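Side-chain contacts in paenibacillus xanthan lyase (Paenibacillus, PDB 6F2P), which probably cleaves the terminal mannosyl-glucuronosyl linkage of xanthan side chains by beta-elimination: residues D209-Y212 / S216-Q219; A224-Y229 / S368-A373. All blocks are in the same frame, centred on the assembly; numbering follows the deposited sequence.

Contact 1 (D209-Y212 / S216-Q219); sequences DGFY and SFVQ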
loop_
_atom_site.group_PDB
_atom_site.type_symbol
_atom_site.label_atom_id
_atom_site.label_comp_id
_atom_site.label_asym_id
_atom_site.label_seq_id
_atom_site.Cartn_x
_atom_site.Cartn_y
_atom_site.Cartn_z
ATOM N N ASP A 209 -7.286 12.464 1.869
ATOM C CA ASP A 209 -6.323 13.449 1.375
ATOM C C ASP A 209 -5.168 13.743 2.321
ATOM O O ASP A 209 -5.363 13.941 3.525
ATOM C CB ASP A 209 -7.027 14.760 1.025
ATOM C CG ASP A 209 -8.108 14.579 -0.016
ATOM O OD1 ASP A 209 -8.002 13.640 -0.838
ATOM O OD2 ASP A 209 -9.066 15.382 -0.016
ATOM N N GLY A 210 -3.962 13.784 1.761
ATOM C CA GLY A 210 -2.804 14.263 2.487
ATOM C C GLY A 210 -1.542 13.453 2.254
ATOM O O GLY A 210 -1.475 12.622 1.335
ATOM N N PHE A 211 -0.539 13.705 3.096
ATOM C CA PHE A 211 0.696 12.937 3.089
ATOM C C PHE A 211 0.612 11.740 4.038
ATOM O O PHE A 211 0.097 11.854 5.152
ATOM C CB PHE A 211 1.868 13.825 3.495
ATOM C CG PHE A 211 2.258 14.815 2.455
ATOM C CD1 PHE A 211 1.698 16.078 2.445
ATOM C CD2 PHE A 211 3.186 14.486 1.482
ATOM C CE1 PHE A 211 2.053 16.994 1.489
ATOM C CE2 PHE A 211 3.547 15.396 0.524
ATOM C CZ PHE A 211 2.981 16.657 0.526
ATOM N N TYR A 212 1.135 10.601 3.594
ATOM C CA TYR A 212 1.144 9.379 4.390
ATOM C C TYR A 212 2.566 9.109 4.890
ATOM O O TYR A 212 3.541 9.506 4.245
ATOM C CB TYR A 212 0.668 8.190 3.544
ATOM C CG TYR A 212 -0.809 8.189 3.189
ATOM C CD1 TYR A 212 -1.372 9.230 2.463
ATOM C CD2 TYR A 212 -1.635 7.130 3.559
ATOM C CE1 TYR A 212 -2.714 9.232 2.130
ATOM C CE2 TYR A 212 -2.984 7.122 3.225
ATOM C CZ TYR A 212 -3.512 8.183 2.512
ATOM O OH TYR A 212 -4.843 8.206 2.173
ATOM N N SER A 216 3.360 8.273 0.509
ATOM C CA SER A 216 2.255 8.537 -0.403
ATOM C C SER A 216 1.679 9.929 -0.187
ATOM O O SER A 216 1.686 10.445 0.934
ATOM C CB SER A 216 1.121 7.531 -0.183
ATOM O OG SER A 216 1.535 6.204 -0.434
ATOM N N PHE A 217 1.180 10.525 -1.266
ATOM C CA PHE A 217 0.275 11.661 -1.167
ATOM C C PHE A 217 -0.980 11.357 -1.962
ATOM O O PHE A 217 -0.911 10.972 -3.125
ATOM C CB PHE A 217 0.904 12.944 -1.691
ATOM C CG PHE A 217 -0.004 14.139 -1.592
ATOM C CD1 PHE A 217 -0.024 14.915 -0.446
ATOM C CD2 PHE A 217 -0.846 14.478 -2.636
ATOM C CE1 PHE A 217 -0.864 16.002 -0.347
ATOM C CE2 PHE A 217 -1.691 15.568 -2.539
ATOM C CZ PHE A 217 -1.697 16.329 -1.393
ATOM N N VAL A 218 -2.129 11.545 -1.329
ATOM C CA VAL A 218 -3.403 11.329 -1.987
ATOM C C VAL A 218 -4.224 12.604 -1.961
ATOM O O VAL A 218 -4.280 13.290 -0.948
ATOM C CB VAL A 218 -4.194 10.203 -1.297
ATOM C CG1 VAL A 218 -5.643 10.171 -1.774
ATOM C CG2 VAL A 218 -3.513 8.874 -1.532
ATOM N N GLN A 219 -4.859 12.922 -3.080
ATOM C CA GLN A 219 -5.754 14.065 -3.143
ATOM C C GLN A 219 -6.945 13.655 -3.996
ATOM O O GLN A 219 -6.869 12.669 -4.735
ATOM C CB GLN A 219 -5.031 15.291 -3.712
ATOM C CG GLN A 219 -5.824 16.588 -3.631
ATOM C CD GLN A 219 -6.324 16.912 -2.226
ATOM O OE1 GLN A 219 -7.523 16.839 -1.961
ATOM N NE2 GLN A 219 -5.410 17.297 -1.332
#
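The carbonyl oxygen of Ser216 takes the backbone N-H of Tyr212 at 2.7 Å between Tyr212 N and Ser216 O, while the CA-H of Phe211 also leans on it. This bond lies next to the turn of a short antiparallel beta hairpin, strands 210-211 and 217-219, set within the alpha-helical N-terminal domain of a family 8 polysaccharide lyase. One step further along, Gly210 and Val218 form the hydrogen-bonded pair, N to O in both directions, at 2.8 Å for Gly210 N to Val218 O. The backbone angles of Gly210 would press a CB against the preceding carbonyl, which explains why no side chain sits there.

Phe211 and Phe217 are the neighbouring non-hydrogen-bonded pair, and their side chains share one face of the hairpin. Phe217 holds CG anti to its backbone N (chi1 -179°), which lays the ring across Gly210, with Phe217 CD1 3.2 Å from Gly210 O. The result is an edge-to-face pair with centroids 4.6 Å apart and planes at 61°: this CD1 edge of Phe217 stands over the centre of the Phe211 ring. Trp262 also stacks on Phe211, and Tyr229 and Leu233 pack against Phe217. With an alanine at Phe211, the CD1 edge of Phe217 would probably be left facing a gap, and Trp262 would probably lose its stacking partner.

Tyr212 lies across the Ser216 and Val218 side chains. Its hydroxyl is hydrogen-bonded to Gly208 O, Tyr212 CB is 3.8 Å from Ser216 CB, and the ring atom Tyr212 CE1 is 3.8 Å from Val218 CG2.

Contact 2 (A224-Y229 / S368-A373); sequences AYNGGY and SGMDRA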
loop_
_atom_site.group_PDB
_atom_site.type_symbol
_atom_site.label_atom_id
_atom_site.label_comp_id
_atom_site.label_asym_id
_atom_site.label_seq_id
_atom_site.Cartn_x
_atom_site.Cartn_y
_atom_site.Cartn_z
ATOM N N ALA A 224 -3.182 9.132 -6.513
ATOM C CA ALA A 224 -1.775 9.377 -6.246
ATOM C C ALA A 224 -1.444 10.764 -6.772
ATOM O O ALA A 224 -1.610 11.026 -7.959
ATOM C CB ALA A 224 -0.936 8.334 -6.950
ATOM N N TYR A 225 -0.987 11.658 -5.903
ATOM C CA TYR A 225 -0.872 13.057 -6.303
ATOM C C TYR A 225 0.324 13.848 -5.768
ATOM O O TYR A 225 0.243 15.073 -5.661
ATOM C CB TYR A 225 -2.170 13.820 -5.992
ATOM C CG TYR A 225 -2.945 14.191 -7.235
ATOM C CD1 TYR A 225 -2.356 14.945 -8.250
ATOM C CD2 TYR A 225 -4.262 13.788 -7.400
ATOM C CE1 TYR A 225 -3.060 15.278 -9.391
ATOM C CE2 TYR A 225 -4.973 14.120 -8.532
ATOM C CZ TYR A 225 -4.372 14.864 -9.522
ATOM O OH TYR A 225 -5.088 15.178 -10.649
ATOM N N ASN A 226 1.427 13.169 -5.455
ATOM C CA ASN A 226 2.627 13.860 -4.998
ATOM C C ASN A 226 3.049 14.952 -5.972
ATOM O O ASN A 226 3.405 16.058 -5.566
ATOM C CB ASN A 226 3.792 12.893 -4.809
ATOM C CG ASN A 226 3.489 11.793 -3.812
ATOM O OD1 ASN A 226 2.425 11.162 -3.857
ATOM N ND2 ASN A 226 4.433 11.550 -2.901
ATOM N N GLY A 227 2.997 14.632 -7.261
ATOM C CA GLY A 227 3.445 15.542 -8.305
ATOM C C GLY A 227 2.457 16.641 -8.646
ATOM O O GLY A 227 2.841 17.671 -9.186
ATOM N N GLY A 228 1.185 16.437 -8.328
ATOM C CA GLY A 228 0.181 17.447 -8.606
ATOM C C GLY A 228 -0.099 18.393 -7.450
ATOM O O GLY A 228 0.580 19.405 -7.275
ATOM N N TYR A 229 -1.118 18.063 -6.667
ATOM C CA TYR A 229 -1.509 18.878 -5.530
ATOM C C TYR A 229 -0.423 18.946 -4.471
ATOM O O TYR A 229 -0.117 20.022 -3.957
ATOM C CB TYR A 229 -2.827 18.373 -4.930
ATOM C CG TYR A 229 -3.991 18.635 -5.850
ATOM C CD1 TYR A 229 -4.611 19.881 -5.877
ATOM C CD2 TYR A 229 -4.443 17.660 -6.728
ATOM C CE1 TYR A 229 -5.668 20.144 -6.741
ATOM C CE2 TYR A 229 -5.506 17.912 -7.599
ATOM C CZ TYR A 229 -6.112 19.157 -7.600
ATOM O OH TYR A 229 -7.166 19.410 -8.454
ATOM N N SER A 368 2.279 2.073 -0.369
ATOM C CA SER A 368 1.039 1.337 -0.180
ATOM C C SER A 368 -0.195 2.228 -0.055
ATOM O O SER A 368 -1.315 1.788 -0.313
ATOM C CB SER A 368 1.162 0.458 1.063
ATOM O OG SER A 368 2.113 -0.564 0.842
ATOM N N GLY A 369 0.011 3.473 0.360
ATOM C CA GLY A 369 -1.088 4.405 0.531
ATOM C C GLY A 369 -1.664 4.940 -0.774
ATOM O O GLY A 369 -2.751 5.516 -0.783
ATOM N N MET A 370 -0.946 4.748 -1.877
ATOM C CA MET A 370 -1.423 5.227 -3.165
ATOM C C MET A 370 -1.172 4.241 -4.304
ATOM O O MET A 370 -1.102 4.637 -5.470
ATOM C CB MET A 370 -0.789 6.575 -3.494
ATOM C CG MET A 370 0.700 6.498 -3.712
ATOM S SD MET A 370 1.395 8.137 -3.924
ATOM C CE MET A 370 3.111 7.747 -4.189
ATOM N N ASP A 371 -1.046 2.961 -3.967
ATOM C CA ASP A 371 -0.812 1.913 -4.963
ATOM C C ASP A 371 0.306 2.241 -5.958
ATOM O O ASP A 371 0.101 2.179 -7.171
ATOM C CB ASP A 371 -2.107 1.579 -5.711
ATOM C CG ASP A 371 -3.173 0.966 -4.802
ATOM O OD1 ASP A 371 -2.835 0.547 -3.664
ATOM O OD2 ASP A 371 -4.349 0.903 -5.239
ATOM N N ARG A 372 1.478 2.603 -5.439
ATOM C CA ARG A 372 2.627 2.914 -6.287
ATOM C C ARG A 372 3.878 2.245 -5.744
ATOM O O ARG A 372 3.947 1.891 -4.566
ATOM C CB ARG A 372 2.861 4.424 -6.372
ATOM C CG ARG A 372 1.736 5.200 -7.025
ATOM C CD ARG A 372 1.665 4.919 -8.518
ATOM N NE ARG A 372 0.804 5.871 -9.223
ATOM C CZ ARG A 372 -0.481 5.666 -9.498
ATOM N NH1 ARG A 372 -1.074 4.530 -9.132
ATOM N NH2 ARG A 372 -1.175 6.596 -10.143
ATOM N N ALA A 373 4.874 2.081 -6.605
ATOM C CA ALA A 373 6.146 1.499 -6.192
ATOM C C ALA A 373 7.277 2.097 -7.024
ATOM O O ALA A 373 7.085 2.457 -8.196
ATOM C CB ALA A 373 6.116 -0.014 -6.341
HETATM O O HOH W 1 -1.275 9.920 -10.342
#
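Met370 reaches across to Ala224 and Asn226, and its chain can be read atom by atom. Met370 CB lies 3.9 Å from Ala224 CB, and CG passes the same methyl. The first torsion sets CG between the backbone N and the carbonyl carbon (chi1 66°), and from there the chain runs extended, delivering the sulfur past the alanine to the amide beyond. Met370 SD is 3.8 Å from Ala224 CB and also approaches OD1 of Asn226, while Met370 CE ends 3.5 Å from that same Asn226 OD1. The Met370 and Asn226 side chains cross at about a right angle. No hydrogen bond joins them: the oxygen is engaged by Phe217 N, and Asn226 ND2 is held by Ser266 O, so the amide is anchored at both ends and offers the thioether a fixed surface.

Arg372 meets the same methyl from another direction, well apart from that of Met370. Ala224 CB sits over one face of the guanidinium, offset toward its rim and 3.6 Å from Arg372 NH2. Two further bonds help to fix the guanidinium: NE goes to Met279 O, and Arg372 NH1 donates at 3.3 Å to Asp371 O, which lies near the guanidinium plane, though the donor reaches that carbonyl from well above the carbonyl's own plane. A water bridges the segments, donating to Ala224 O and accepting a weak bond from Arg372 NH2.

Asp371, whose carboxylate forms a salt bridge with Arg390, and Arg372 both face Phe367. This G1 beta bulge lies where strands 363-367 and 372-377 meet; it directly follows Met370 and includes Arg372, at the junction of the alpha-helical and super-sandwich domains in a family 8 polysaccharide lyase.

Both contacts are buried, and their centres lie only about 7 Å apart, yet they illustrate different kinds of cohesion. Contact 1 is local: a hairpin within the helical domain, held by regular backbone bonds and an aromatic pair. Contact 2 joins segments 139 residues apart across a domain boundary; it has no direct hydrogen bond and relies on a thioether, a methyl and a guanidinium face, with a water between. Strand 217-219 is the element they share: Phe217 O probably bonds with Tyr225 N, extending the sheet toward 223-224. The hairpin thus helps to hold the amide that the super-sandwich methionine meets.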